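Local coordinates for protein acyl-CoA thioesterase II TesB2 (Mycobacterium marinum, PDB 3U0A) that probably hydrolyses fatty acyl-CoA thioesters to free fatty acids and CoA, as a double-hotdog enzyme of the C/M/P thioester hydrolase family, at residues F66-D71 against H99-F104; F227-R232 against G261-A266; G87-R92 against T112-I117. All coordinates share one frame; numbering follows the deposited sequence.

Contact 1. Residues F66-D71 against H99-F104; sequences FLRSGD and HGEVIF
The carbonyl oxygen of Ile103 accepts two backbone N-H groups: Leu67 N lies 2.9 Å from Ile103 O, and Arg68 N lies 3.0 Å from that oxygen. Arg68 also grips the carbonyl one residue before, that of Val102, side-on. Its NE is 2.8 Å and its NH1 3.1 Å from Val102 O, which sits at the guanidinium edge, in its plane; NH1 meets a lone pair in the carbonyl plane, whereas NE comes from above that plane. A bend at chi3 (-87°) turns the guanidinium back over the strand, and Glu101 CB lies over one of its faces. The paired bonds, both in the guanidinium plane, probably restrain its rotation. This is the end of the antiparallel pairing of strands 58-66 and 101-111 in the N-terminal hotdog domain, where Phe66 and Phe104 form a non-hydrogen-bonded pair. Their side chains lie side by side and point the same way, but the ring planes are inclined at 53°, and Phe104 CE1 stands over the centre of one face of the Phe66 ring. On the strand residue whose carbonyl Arg68 grips, Val102 CG1 touches Leu67 CD1 at 3.7 Å. Helix 34-51 packs against Phe104 through Val41, Ala42 and Ser45, and His223 meets the Phe66 ring edge-to-face. Thr83 and Arg84 of the second subunit pack on Leu67 and Arg68, respectively.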
loop_
_atom_site.group_PDB
_atom_site.type_symbol
_atom_site.label_atom_id
_atom_site.label_comp_id
_atom_site.label_asym_id
_atom_site.label_seq_id
_atom_site.Cartn_x
_atom_site.Cartn_y
_atom_site.Cartn_z
ATOM N N PHE A 66 9.860 -5.376 -5.142
ATOM C CA PHE A 66 11.141 -5.371 -5.842
ATOM C C PHE A 66 12.005 -6.489 -5.284
ATOM O O PHE A 66 12.537 -6.403 -4.181
ATOM C CB PHE A 66 11.833 -4.038 -5.655
ATOM C CG PHE A 66 11.104 -2.890 -6.277
ATOM C CD1 PHE A 66 11.316 -2.571 -7.613
ATOM C CD2 PHE A 66 10.219 -2.141 -5.544
ATOM C CE1 PHE A 66 10.684 -1.524 -8.209
ATOM C CE2 PHE A 66 9.568 -1.088 -6.135
ATOM C CZ PHE A 66 9.811 -0.769 -7.471
ATOM N N LEU A 67 12.099 -7.569 -6.039
ATOM C CA LEU A 67 12.697 -8.764 -5.513
ATOM C C LEU A 67 14.210 -8.753 -5.734
ATOM O O LEU A 67 14.962 -9.061 -4.833
ATOM C CB LEU A 67 12.025 -10.005 -6.117
ATOM C CG LEU A 67 10.519 -10.207 -5.871
ATOM C CD1 LEU A 67 10.085 -11.504 -6.490
ATOM C CD2 LEU A 67 10.172 -10.193 -4.405
ATOM N N ARG A 68 14.644 -8.378 -6.929
ATOM C CA ARG A 68 16.048 -8.498 -7.312
ATOM C C ARG A 68 16.499 -7.363 -8.171
ATOM O O ARG A 68 15.702 -6.701 -8.808
ATOM C CB ARG A 68 16.273 -9.778 -8.109
ATOM C CG ARG A 68 16.719 -10.945 -7.257
ATOM C CD ARG A 68 16.509 -12.243 -8.013
ATOM N NE ARG A 68 15.151 -12.788 -7.822
ATOM C CZ ARG A 68 14.873 -13.907 -7.157
ATOM N NH1 ARG A 68 13.589 -14.320 -7.033
ATOM N NH2 ARG A 68 15.870 -14.617 -6.619
ATOM N N SER A 69 17.807 -7.178 -8.219
ATOM C CA SER A 69 18.438 -6.080 -8.970
ATOM C C SER A 69 18.260 -6.157 -10.531
ATOM O O SER A 69 17.991 -5.153 -11.216
ATOM C CB SER A 69 19.918 -6.093 -8.618
ATOM O OG SER A 69 20.355 -7.450 -8.592
ATOM N N GLY A 70 18.418 -7.349 -11.078
ATOM C CA GLY A 70 18.398 -7.495 -12.525
ATOM C C GLY A 70 19.684 -7.017 -13.179
ATOM O O GLY A 70 20.655 -6.712 -12.502
ATOM N N ASP A 71 19.669 -7.010 -14.509
ATOM C CA ASP A 71 20.750 -6.479 -15.351
ATOM C C ASP A 71 20.116 -5.552 -16.365
ATOM O O ASP A 71 19.298 -6.002 -17.181
ATOM C CB ASP A 71 21.453 -7.613 -16.107
ATOM C CG ASP A 71 22.770 -7.175 -16.753
ATOM O OD1 ASP A 71 23.073 -5.962 -16.898
ATOM O OD2 ASP A 71 23.534 -8.074 -17.123
ATOM N N HIS A 99 16.598 -14.228 -16.894
ATOM C CA HIS A 99 17.387 -15.450 -16.758
ATOM C C HIS A 99 16.757 -16.373 -15.731
ATOM O O HIS A 99 17.393 -16.900 -14.827
ATOM C CB HIS A 99 18.891 -15.130 -16.498
ATOM C CG HIS A 99 19.824 -16.317 -16.768
ATOM N ND1 HIS A 99 19.921 -16.926 -17.997
ATOM C CD2 HIS A 99 20.680 -17.044 -15.896
ATOM C CE1 HIS A 99 20.789 -17.978 -17.900
ATOM N NE2 HIS A 99 21.255 -18.041 -16.628
ATOM N N GLY A 100 15.454 -16.551 -15.865
ATOM C CA GLY A 100 14.740 -17.534 -15.095
ATOM C C GLY A 100 14.381 -17.062 -13.722
ATOM O O GLY A 100 13.803 -17.824 -12.995
ATOM N N GLU A 101 14.698 -15.817 -13.362
ATOM C CA GLU A 101 14.451 -15.324 -12.001
ATOM C C GLU A 101 13.375 -14.244 -12.004
ATOM O O GLU A 101 13.400 -13.355 -12.850
ATOM C CB GLU A 101 15.737 -14.751 -11.382
ATOM C CG GLU A 101 16.975 -15.671 -11.383
ATOM C CD GLU A 101 16.923 -16.822 -10.357
ATOM O OE1 GLU A 101 15.803 -17.332 -10.016
ATOM O OE2 GLU A 101 18.019 -17.248 -9.881
ATOM N N VAL A 102 12.433 -14.308 -11.062
ATOM C CA VAL A 102 11.488 -13.196 -10.891
ATOM C C VAL A 102 12.211 -12.025 -10.168
ATOM O O VAL A 102 12.692 -12.174 -9.042
ATOM C CB VAL A 102 10.188 -13.616 -10.152
ATOM C CG1 VAL A 102 9.263 -12.410 -9.982
ATOM C CG2 VAL A 102 9.491 -14.724 -10.901
ATOM N N ILE A 103 12.328 -10.895 -10.870
ATOM C CA ILE A 103 13.020 -9.702 -10.366
ATOM C C ILE A 103 12.057 -8.697 -9.728
ATOM O O ILE A 103 12.431 -7.940 -8.864
ATOM C CB ILE A 103 13.874 -9.022 -11.473
ATOM C CG1 ILE A 103 13.012 -8.305 -12.531
ATOM C CG2 ILE A 103 14.804 -10.029 -12.158
ATOM C CD1 ILE A 103 13.864 -7.583 -13.571
ATOM N N PHE A 104 10.804 -8.732 -10.167
ATOM C CA PHE A 104 9.762 -7.850 -9.705
ATOM C C PHE A 104 8.441 -8.570 -9.807
ATOM O O PHE A 104 8.177 -9.214 -10.778
ATOM C CB PHE A 104 9.740 -6.553 -10.555
ATOM C CG PHE A 104 8.693 -5.561 -10.123
ATOM C CD1 PHE A 104 8.860 -4.804 -8.971
ATOM C CD2 PHE A 104 7.511 -5.424 -10.829
ATOM C CE1 PHE A 104 7.878 -3.918 -8.558
ATOM C CE2 PHE A 104 6.544 -4.536 -10.429
ATOM C CZ PHE A 104 6.723 -3.782 -9.295
#

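Contact 2. Residues F227-R232 against G261-A266; sequences FMRGFR and GGELVA
Val265 and Phe231 make the apolar centre, their side chains crossing at about a right angle. Phe231 CB lies 3.9 Å from Val265 CG1, and ring atom CD1 of Phe231 reaches Val265 CG2 at 4.0 Å. With chi1 at 62°, CG of Phe231 sits between its own backbone N and carbonyl carbon, which swings the ring across the valine. A second apolar patch forms where Met228, bent at chi2 and chi3, curls its methyl toward Leu264; CE packs on Leu264 CG and also approaches the backbone N of Ala266. Phe227 and Ala266 are a non-hydrogen-bonded antiparallel pair, the ring atom CD1 of Phe227 being 4.3 Å from Ala266 CB. The backbone is tied at Val265 O, which accepts a bond from Met228 N at 2.9 Å and a weak one from Arg229 N. At the polar edge the extended Arg229 chain passes Leu264 O and turns NH1 onto it at 2.7 Å, tilted from both the carbonyl and guanidinium planes. Glu263 crosses this chain roughly at right angles; its carboxylate adds opposite charge near the guanidinium without forming a salt bridge. Arg229 NH1 also bonds Ser245 OG of the second subunit. Val265 and Ala266 both face Ile257, a classic beta bulge at the start of strand 264-275 in the C-terminal hotdog domain. Helix 186-200 packs on Phe227 through Ile190 and on Phe231 through His189 and Leu193, while strand 250-259 flanks Leu264 and Val265.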
loop_
_atom_site.group_PDB
_atom_site.type_symbol
_atom_site.label_atom_id
_atom_site.label_comp_id
_atom_site.label_asym_id
_atom_site.label_seq_id
_atom_site.Cartn_x
_atom_site.Cartn_y
_atom_site.Cartn_z
ATOM N N PHE A 227 -4.708 5.248 -7.973
ATOM C CA PHE A 227 -4.856 6.281 -9.000
ATOM C C PHE A 227 -6.283 6.721 -9.004
ATOM O O PHE A 227 -7.141 6.028 -9.514
ATOM C CB PHE A 227 -4.438 5.735 -10.363
ATOM C CG PHE A 227 -3.086 5.116 -10.347
ATOM C CD1 PHE A 227 -1.963 5.899 -10.174
ATOM C CD2 PHE A 227 -2.928 3.754 -10.446
ATOM C CE1 PHE A 227 -0.703 5.333 -10.132
ATOM C CE2 PHE A 227 -1.670 3.188 -10.403
ATOM C CZ PHE A 227 -0.555 3.977 -10.251
ATOM N N MET A 228 -6.538 7.870 -8.397
ATOM C CA MET A 228 -7.915 8.287 -8.087
ATOM C C MET A 228 -8.606 9.174 -9.158
ATOM O O MET A 228 -9.765 8.977 -9.447
ATOM C CB MET A 228 -7.946 9.016 -6.738
ATOM C CG MET A 228 -7.823 8.144 -5.502
ATOM S SD MET A 228 -6.302 8.337 -4.515
ATOM C CE MET A 228 -6.023 10.097 -4.485
ATOM N N ARG A 229 -7.918 10.169 -9.712
ATOM C CA ARG A 229 -8.553 11.116 -10.653
ATOM C C ARG A 229 -7.603 11.383 -11.786
ATOM O O ARG A 229 -6.394 11.217 -11.647
ATOM C CB ARG A 229 -8.892 12.446 -9.967
ATOM C CG ARG A 229 -10.013 12.345 -8.955
ATOM C CD ARG A 229 -10.004 13.543 -8.021
ATOM N NE ARG A 229 -10.962 13.389 -6.925
ATOM C CZ ARG A 229 -10.693 12.910 -5.702
ATOM N NH1 ARG A 229 -9.467 12.532 -5.335
ATOM N NH2 ARG A 229 -11.683 12.803 -4.827
ATOM N N GLY A 230 -8.142 11.798 -12.911
ATOM C CA GLY A 230 -7.311 12.138 -14.053
ATOM C C GLY A 230 -6.472 13.382 -13.827
ATOM O O GLY A 230 -6.878 14.319 -13.119
ATOM N N PHE A 231 -5.300 13.378 -14.436
ATOM C CA PHE A 231 -4.352 14.485 -14.332
ATOM C C PHE A 231 -3.522 14.529 -15.618
ATOM O O PHE A 231 -3.729 13.726 -16.521
ATOM C CB PHE A 231 -3.431 14.254 -13.118
ATOM C CG PHE A 231 -2.594 13.002 -13.232
ATOM C CD1 PHE A 231 -3.089 11.781 -12.809
ATOM C CD2 PHE A 231 -1.333 13.054 -13.805
ATOM C CE1 PHE A 231 -2.338 10.630 -12.936
ATOM C CE2 PHE A 231 -0.573 11.913 -13.943
ATOM C CZ PHE A 231 -1.074 10.694 -13.508
ATOM N N ARG A 232 -2.567 15.443 -15.676
ATOM C CA ARG A 232 -1.589 15.464 -16.740
ATOM C C ARG A 232 -0.174 15.650 -16.202
ATOM O O ARG A 232 0.097 16.609 -15.482
ATOM C CB ARG A 232 -1.929 16.593 -17.691
ATOM C CG ARG A 232 -3.102 16.291 -18.618
ATOM C CD ARG A 232 -3.109 17.168 -19.867
ATOM N NE ARG A 232 -1.928 16.924 -20.716
ATOM C CZ ARG A 232 -1.865 16.069 -21.736
ATOM N NH1 ARG A 232 -2.914 15.335 -22.084
ATOM N NH2 ARG A 232 -0.727 15.951 -22.417
ATOM N N GLY A 261 -4.356 22.992 -9.487
ATOM C CA GLY A 261 -5.694 23.421 -9.078
ATOM C C GLY A 261 -6.227 22.699 -7.839
ATOM O O GLY A 261 -7.372 22.922 -7.429
ATOM N N GLY A 262 -5.420 21.815 -7.250
ATOM C CA GLY A 262 -5.717 21.280 -5.918
ATOM C C GLY A 262 -6.444 19.962 -5.908
ATOM O O GLY A 262 -6.893 19.540 -4.872
ATOM N N GLU A 263 -6.554 19.310 -7.060
ATOM C CA GLU A 263 -7.172 18.012 -7.135
ATOM C C GLU A 263 -6.207 16.931 -6.676
ATOM O O GLU A 263 -5.100 16.834 -7.194
ATOM C CB GLU A 263 -7.588 17.683 -8.565
ATOM C CG GLU A 263 -8.626 18.601 -9.184
ATOM C CD GLU A 263 -10.056 18.381 -8.649
ATOM O OE1 GLU A 263 -10.560 17.222 -8.678
ATOM O OE2 GLU A 263 -10.698 19.397 -8.224
ATOM N N LEU A 264 -6.651 16.101 -5.730
ATOM C CA LEU A 264 -5.891 14.940 -5.278
ATOM C C LEU A 264 -6.095 13.827 -6.304
ATOM O O LEU A 264 -7.217 13.401 -6.530
ATOM C CB LEU A 264 -6.374 14.504 -3.873
ATOM C CG LEU A 264 -5.883 13.177 -3.325
ATOM C CD1 LEU A 264 -4.370 13.145 -3.213
ATOM C CD2 LEU A 264 -6.512 12.976 -1.975
ATOM N N VAL A 265 -5.001 13.375 -6.912
ATOM C CA VAL A 265 -5.065 12.498 -8.070
ATOM C C VAL A 265 -4.420 11.151 -7.860
ATOM O O VAL A 265 -4.790 10.223 -8.566
ATOM C CB VAL A 265 -4.436 13.180 -9.309
ATOM C CG1 VAL A 265 -5.141 14.501 -9.585
ATOM C CG2 VAL A 265 -2.951 13.428 -9.121
ATOM N N ALA A 266 -3.468 11.045 -6.908
ATOM C CA ALA A 266 -2.841 9.757 -6.519
ATOM C C ALA A 266 -2.250 9.732 -5.093
ATOM O O ALA A 266 -1.858 10.770 -4.545
ATOM C CB ALA A 266 -1.794 9.316 -7.547
#

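Contact 3. Residues G87-R92 against T112-I117; sequences GSFVTR and TAQNGI. With SO4 (sulfate ion), chain I.
Ser88 is the meeting point of the two segments, offering its carbonyl oxygen to Thr112 and its hydroxyl to Gln114. Thr112 N donates to Ser88 O at 3.0 Å, and Gln114 NE2 reaches Ser88 OG at 2.9 Å. That hydroxyl lies 27° out of the amide plane of Gln114, whose chain beyond CG is extended (chi2 -169°), long enough to bring the amide to the serine. The tighter part is small: Thr112 OG1 lies 3.8 Å from Ser88 CA, and OE1 of Gln114 comes equally near to Ser88 CB. Both segments adjoin the sheet of the N-terminal hotdog domain, at the start of strand 89-98 and in the loop that follows the neighbouring antiparallel strand 101-111. The looser side begins at the sulfate, probably taken up from the crystallisation liquor. Ser88 OG donates to sulfate O4 at 3.0 Å, and sulfate O2 lies at the edge of the Phe89 ring, 4.1 Å from Phe89 CD1. Beyond Gln114 the loop leaves strand 89-98 behind, with Asn115 to Ile117 running clear of it toward the second subunit. Arg275 of that subunit gives NH1 both to the sulfate and to Gln114 OE1, an oxygen that also accepts from Gln111 NE2. Leu273 of the second subunit packs on Phe89, and Tyr57 of the same chain touches Thr112.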
loop_
_atom_site.group_PDB
_atom_site.type_symbol
_atom_site.label_atom_id
_atom_site.label_comp_id
_atom_site.label_asym_id
_atom_site.label_seq_id
_atom_site.Cartn_x
_atom_site.Cartn_y
_atom_site.Cartn_z
ATOM N N GLY A 87 -17.514 -8.207 -13.860
ATOM C CA GLY A 87 -18.313 -7.193 -14.542
ATOM C C GLY A 87 -17.854 -5.758 -14.333
ATOM O O GLY A 87 -18.020 -4.934 -15.219
ATOM N N SER A 88 -17.305 -5.479 -13.155
ATOM C CA SER A 88 -16.874 -4.134 -12.760
ATOM C C SER A 88 -15.377 -4.045 -12.545
ATOM O O SER A 88 -14.790 -2.988 -12.756
ATOM C CB SER A 88 -17.553 -3.702 -11.450
ATOM O OG SER A 88 -18.930 -3.474 -11.660
ATOM N N PHE A 89 -14.777 -5.145 -12.101
ATOM C CA PHE A 89 -13.385 -5.162 -11.769
ATOM C C PHE A 89 -12.639 -6.294 -12.515
ATOM O O PHE A 89 -13.149 -7.421 -12.677
ATOM C CB PHE A 89 -13.229 -5.327 -10.251
ATOM C CG PHE A 89 -13.614 -4.094 -9.447
ATOM C CD1 PHE A 89 -14.932 -3.875 -9.084
ATOM C CD2 PHE A 89 -12.651 -3.163 -9.043
ATOM C CE1 PHE A 89 -15.291 -2.767 -8.362
ATOM C CE2 PHE A 89 -13.020 -2.040 -8.317
ATOM C CZ PHE A 89 -14.346 -1.853 -7.975
ATOM N N VAL A 90 -11.430 -5.986 -12.974
ATOM C CA VAL A 90 -10.534 -6.975 -13.515
ATOM C C VAL A 90 -9.249 -6.886 -12.696
ATOM O O VAL A 90 -8.826 -5.800 -12.281
ATOM C CB VAL A 90 -10.301 -6.724 -15.020
ATOM C CG1 VAL A 90 -9.102 -7.486 -15.534
ATOM C CG2 VAL A 90 -11.549 -7.085 -15.837
ATOM N N THR A 91 -8.644 -8.033 -12.404
ATOM C CA THR A 91 -7.392 -8.044 -11.643
ATOM C C THR A 91 -6.334 -8.796 -12.408
ATOM O O THR A 91 -6.632 -9.831 -12.970
ATOM C CB THR A 91 -7.563 -8.723 -10.258
ATOM O OG1 THR A 91 -8.689 -8.151 -9.564
ATOM C CG2 THR A 91 -6.303 -8.555 -9.415
ATOM N N ARG A 92 -5.100 -8.289 -12.385
ATOM C CA ARG A 92 -3.947 -8.949 -12.992
ATOM C C ARG A 92 -2.795 -9.153 -12.021
ATOM O O ARG A 92 -2.616 -8.333 -11.120
ATOM C CB ARG A 92 -3.458 -8.116 -14.165
ATOM C CG ARG A 92 -4.462 -7.996 -15.313
ATOM C CD ARG A 92 -4.740 -9.344 -15.957
ATOM N NE ARG A 92 -5.622 -9.278 -17.121
ATOM C CZ ARG A 92 -6.898 -9.648 -17.149
ATOM N NH1 ARG A 92 -7.528 -10.117 -16.057
ATOM N NH2 ARG A 92 -7.567 -9.537 -18.278
ATOM N N THR A 112 -14.460 -0.378 -14.141
ATOM C CA THR A 112 -15.248 0.466 -15.048
ATOM C C THR A 112 -15.622 1.829 -14.407
ATOM O O THR A 112 -15.449 2.075 -13.210
ATOM C CB THR A 112 -16.516 -0.251 -15.579
ATOM O OG1 THR A 112 -17.254 -0.780 -14.484
ATOM C CG2 THR A 112 -16.164 -1.365 -16.514
ATOM N N ALA A 113 -16.113 2.732 -15.246
ATOM C CA ALA A 113 -16.590 4.026 -14.766
ATOM C C ALA A 113 -17.883 3.817 -13.996
ATOM O O ALA A 113 -18.844 3.337 -14.549
ATOM C CB ALA A 113 -16.802 4.998 -15.932
ATOM N N GLN A 114 -17.867 4.137 -12.710
ATOM C CA GLN A 114 -19.052 4.028 -11.875
ATOM C C GLN A 114 -19.103 5.210 -10.895
ATOM O O GLN A 114 -18.295 6.123 -10.996
ATOM C CB GLN A 114 -19.037 2.682 -11.143
ATOM C CG GLN A 114 -18.630 1.522 -12.047
ATOM C CD GLN A 114 -18.851 0.151 -11.422
ATOM O OE1 GLN A 114 -18.291 -0.171 -10.348
ATOM N NE2 GLN A 114 -19.654 -0.681 -12.102
ATOM N N ASN A 115 -20.029 5.174 -9.935
ATOM C CA ASN A 115 -20.287 6.329 -9.063
ATOM C C ASN A 115 -20.357 5.969 -7.578
ATOM O O ASN A 115 -20.569 4.821 -7.219
ATOM C CB ASN A 115 -21.587 7.041 -9.513
ATOM C CG ASN A 115 -21.612 7.311 -11.023
ATOM O OD1 ASN A 115 -22.336 6.630 -11.790
ATOM N ND2 ASN A 115 -20.785 8.289 -11.470
ATOM N N GLY A 116 -20.192 6.978 -6.736
ATOM C CA GLY A 116 -20.129 6.768 -5.311
ATOM C C GLY A 116 -19.944 8.033 -4.517
ATOM O O GLY A 116 -19.890 9.130 -5.071
ATOM N N ILE A 117 -19.893 7.907 -3.205
ATOM C CA ILE A 117 -19.585 9.045 -2.367
ATOM C C ILE A 117 -18.350 9.768 -2.868
ATOM O O ILE A 117 -17.443 9.149 -3.464
ATOM C CB ILE A 117 -19.327 8.626 -0.934
ATOM C CG1 ILE A 117 -18.243 7.540 -0.875
ATOM C CG2 ILE A 117 -20.613 8.118 -0.326
ATOM C CD1 ILE A 117 -17.879 7.099 0.523
HETATM S S SO4 I . -19.599 -6.257 -9.253
HETATM O O1 SO4 I . -20.683 -6.721 -8.320
HETATM O O2 SO4 I . -18.850 -5.132 -8.557
HETATM O O3 SO4 I . -18.611 -7.358 -9.501
HETATM O O4 SO4 I . -20.263 -5.893 -10.564
#

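Overall arrangement
From the N terminus, contact 1 opens at the end of strand 58-66 and contact 3 opens at the start of strand 89-98, before contact 1 closes on strand 101-111; contact 3 then closes in the loop beyond that strand. The two therefore cross, lying near different ends of the neighbouring strands 89-98 and 101-111, with centres about 31 Å apart. Contact 2 follows both in series, closing the excursion through strands 237-247 and 250-259 between 217-227 and 264-275. Contacts 1 and 2 occupy apparently equivalent strand ends in the N- and C-terminal hotdog regions, on opposite sides of the chain's centre. All three touch the second subunit.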